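Local coordinates for protein endoglucanase, family GH5 (PDB 6GL0) that probably cleaves beta-glucan chains of the hemicellulose type as a family 5 glycoside hydrolase, and holds glucose units in its binding cleft, at residues A17-G22 and P299-N304. The protein carries 1 engineered substitution. Sequence-based numbering, arbitrary orientation.
With GLC (alpha-D-glucopyranose), chain D; BGC (beta-D-glucopyranose), chain B.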
loop_
_atom_site.group_PDB
_atom_site.type_symbol
_atom_site.label_atom_id
_atom_site.label_comp_id
_atom_site.label_asym_id
_atom_site.label_seq_id
_atom_site.Cartn_x
_atom_site.Cartn_y
_atom_site.Cartn_z
ATOM N N ALA A 17 6.014 -18.428 -12.595
ATOM C CA ALA A 17 7.299 -18.648 -11.959
ATOM C C ALA A 17 8.351 -18.977 -12.998
ATOM O O ALA A 17 8.042 -19.552 -14.051
ATOM C CB ALA A 17 7.195 -19.799 -10.968
ATOM N N GLY A 18 9.594 -18.604 -12.682
ATOM C CA GLY A 18 10.742 -18.776 -13.589
ATOM C C GLY A 18 11.905 -19.590 -13.031
ATOM O O GLY A 18 12.010 -19.811 -11.842
ATOM N N TRP A 19 12.773 -20.023 -13.935
ATOM C CA TRP A 19 13.979 -20.737 -13.628
ATOM C C TRP A 19 15.134 -20.191 -14.460
ATOM O O TRP A 19 14.970 -19.935 -15.642
ATOM C CB TRP A 19 13.754 -22.205 -13.921
ATOM C CG TRP A 19 14.881 -23.147 -13.636
ATOM C CD1 TRP A 19 15.114 -23.806 -12.473
ATOM C CD2 TRP A 19 15.852 -23.617 -14.567
ATOM N NE1 TRP A 19 16.192 -24.649 -12.595
ATOM C CE2 TRP A 19 16.665 -24.552 -13.879
ATOM C CE3 TRP A 19 16.122 -23.333 -15.909
ATOM C CZ2 TRP A 19 17.727 -25.197 -14.481
ATOM C CZ3 TRP A 19 17.196 -23.963 -16.518
ATOM C CH2 TRP A 19 17.979 -24.893 -15.807
ATOM N N ASN A 20 16.291 -20.017 -13.811
ATOM C CA ASN A 20 17.535 -19.522 -14.438
ATOM C C ASN A 20 18.374 -20.663 -14.960
ATOM O O ASN A 20 18.664 -21.618 -14.231
ATOM C CB ASN A 20 18.420 -18.749 -13.470
ATOM C CG ASN A 20 18.038 -17.277 -13.338
ATOM O OD1 ASN A 20 18.399 -16.462 -14.157
ATOM N ND2 ASN A 20 17.305 -16.943 -12.290
ATOM N N LEU A 21 18.781 -20.526 -16.214
ATOM C CA LEU A 21 19.811 -21.397 -16.836
ATOM C C LEU A 21 21.171 -20.811 -16.468
ATOM O O LEU A 21 21.868 -20.218 -17.292
ATOM C CB LEU A 21 19.584 -21.468 -18.360
ATOM C CG LEU A 21 20.521 -22.398 -19.137
ATOM C CD1 LEU A 21 20.172 -23.849 -18.894
ATOM C CD2 LEU A 21 20.449 -22.036 -20.588
ATOM N N GLY A 22 21.524 -20.940 -15.199
ATOM C CA GLY A 22 22.730 -20.290 -14.681
ATOM C C GLY A 22 23.966 -21.097 -14.967
ATOM O O GLY A 22 23.901 -22.310 -15.175
ATOM N N PRO A 299 8.714 -14.679 -9.339
ATOM C CA PRO A 299 9.958 -15.201 -8.762
ATOM C C PRO A 299 10.716 -16.117 -9.714
ATOM O O PRO A 299 10.120 -17.059 -10.212
ATOM C CB PRO A 299 9.456 -16.028 -7.597
ATOM C CG PRO A 299 8.133 -16.573 -8.080
ATOM C CD PRO A 299 7.590 -15.588 -9.093
ATOM N N ILE A 300 12.027 -15.861 -9.926
ATOM C CA ILE A 300 12.857 -16.707 -10.834
ATOM C C ILE A 300 14.045 -17.313 -10.073
ATOM O O ILE A 300 14.979 -16.600 -9.703
ATOM C CB ILE A 300 13.367 -15.916 -12.053
ATOM C CG1 ILE A 300 12.226 -15.154 -12.722
ATOM C CG2 ILE A 300 13.988 -16.848 -13.064
ATOM C CD1 ILE A 300 12.617 -14.412 -13.975
ATOM N N TRP A 301 13.964 -18.625 -9.792
ATOM C CA TRP A 301 14.972 -19.373 -9.021
ATOM C C TRP A 301 16.335 -19.372 -9.745
ATOM O O TRP A 301 16.390 -19.548 -10.970
ATOM C CB TRP A 301 14.507 -20.792 -8.767
ATOM C CG TRP A 301 15.517 -21.714 -8.033
ATOM C CD1 TRP A 301 16.522 -22.442 -8.616
ATOM C CD2 TRP A 301 15.635 -21.938 -6.626
ATOM N NE1 TRP A 301 17.256 -23.093 -7.650
ATOM C CE2 TRP A 301 16.728 -22.807 -6.427
ATOM C CE3 TRP A 301 14.936 -21.467 -5.497
ATOM C CZ2 TRP A 301 17.114 -23.253 -5.158
ATOM C CZ3 TRP A 301 15.305 -21.921 -4.238
ATOM C CH2 TRP A 301 16.384 -22.797 -4.076
ATOM N N TRP A 302 17.417 -19.104 -9.005
ATOM C CA TRP A 302 18.763 -19.167 -9.536
ATOM C C TRP A 302 19.261 -20.602 -9.445
ATOM O O TRP A 302 19.306 -21.190 -8.347
ATOM C CB TRP A 302 19.713 -18.249 -8.751
ATOM C CG TRP A 302 21.119 -18.382 -9.256
ATOM C CD1 TRP A 302 22.147 -18.996 -8.637
ATOM C CD2 TRP A 302 21.591 -17.949 -10.515
ATOM N NE1 TRP A 302 23.249 -18.969 -9.456
ATOM C CE2 TRP A 302 22.929 -18.329 -10.616
ATOM C CE3 TRP A 302 20.996 -17.310 -11.590
ATOM C CZ2 TRP A 302 23.708 -18.044 -11.736
ATOM C CZ3 TRP A 302 21.757 -17.067 -12.718
ATOM C CH2 TRP A 302 23.092 -17.408 -12.779
ATOM N N ASP A 303 19.586 -21.184 -10.605
ATOM C CA ASP A 303 20.071 -22.554 -10.707
ATOM C C ASP A 303 21.402 -22.520 -11.443
ATOM O O ASP A 303 21.479 -22.132 -12.636
ATOM C CB ASP A 303 19.046 -23.393 -11.434
ATOM C CG ASP A 303 19.377 -24.881 -11.448
ATOM O OD1 ASP A 303 20.538 -25.240 -11.791
ATOM O OD2 ASP A 303 18.461 -25.714 -11.154
ATOM N N ASN A 304 22.468 -22.925 -10.764
ATOM C CA ASN A 304 23.800 -22.893 -11.410
ATOM C C ASN A 304 24.259 -24.251 -11.895
ATOM O O ASN A 304 25.408 -24.436 -12.264
ATOM C CB ASN A 304 24.838 -22.224 -10.501
ATOM C CG ASN A 304 25.230 -23.071 -9.303
ATOM O OD1 ASN A 304 24.549 -24.087 -8.945
ATOM N ND2 ASN A 304 26.384 -22.708 -8.705
HETATM C C1 GLC D . 23.596 -13.359 -8.791
HETATM C C2 GLC D . 24.496 -13.458 -10.029
HETATM C C3 GLC D . 24.811 -14.892 -10.410
HETATM C C4 GLC D . 25.345 -15.613 -9.192
HETATM C C5 GLC D . 24.275 -15.554 -8.121
HETATM C C6 GLC D . 24.639 -16.264 -6.823
HETATM O O1 GLC D . 22.223 -13.682 -9.046
HETATM O O2 GLC D . 23.801 -12.802 -11.093
HETATM O O3 GLC D . 25.758 -14.897 -11.462
HETATM O O4 GLC D . 25.629 -16.963 -9.505
HETATM O O5 GLC D . 24.097 -14.196 -7.802
HETATM O O6 GLC D . 25.817 -15.682 -6.294
HETATM C C2 BGC B . 27.006 -18.859 -9.351
HETATM C C3 BGC B . 28.405 -19.332 -9.004
HETATM C C4 BGC B . 29.467 -18.581 -9.781
HETATM C C5 BGC B . 29.210 -17.101 -9.619
HETATM C C6 BGC B . 30.116 -16.271 -10.503
HETATM C C1 BGC B . 26.924 -17.368 -9.105
HETATM O O2 BGC B . 26.071 -19.530 -8.541
HETATM O O3 BGC B . 28.469 -20.724 -9.206
HETATM O O4 BGC B . 30.751 -18.866 -9.230
HETATM O O5 BGC B . 27.880 -16.725 -9.887
HETATM O O6 BGC B . 30.197 -14.942 -9.994
#
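G18 and I300 pair in parallel where the first strand of a TIM barrel, 18-20, meets the last, 298-301, and closes the eight-stranded sheet. Backbone bonds make the seam. G18 N donates to P299 O at 3.0 Å, and W301 N donates to G18 O. N20 N then reaches W301 O almost head-on, with a C=O...N angle of 175°. Further along, G22 N makes a weak bond to D303 O. A CB at G18 would come too close to I300 CG1 as it stands.

Side chains add polar links. N20 ND2 also donates to W301 O, 3.1 Å away and from above the carbonyl plane, so one oxygen takes two bonds from the same residue. R57 binds N20 OD1 and G268 O accepts from ND2, so both ends of the amide are held. On the side of the sheet that carries W19 and W301, W19 NE1 donates to D303 OD2 at 2.9 Å, from above the carboxylate plane. With chi1 at -173°, CG anti to the backbone N, D303 swings its carboxylate to the indole. Backbone N-H groups of G305 and I312 also bind this carboxylate.

W302 links the seam to the sugar site. Its CE3 meets N20 CG at 3.4 Å, the ring and amide planes 55° apart, and its CH2 meets G22 CA. One ring face lies against GLC C3. A leucine in its place would probably leave BGC O2 without its indole donor and GLC without a flat surface to rest on. N304, itself hydrogen-bonded to E309, donates from ND2 to BGC O3 at 2.9 Å, while W302 NE1 meets BGC O2 near the ring plane at 3.0 Å.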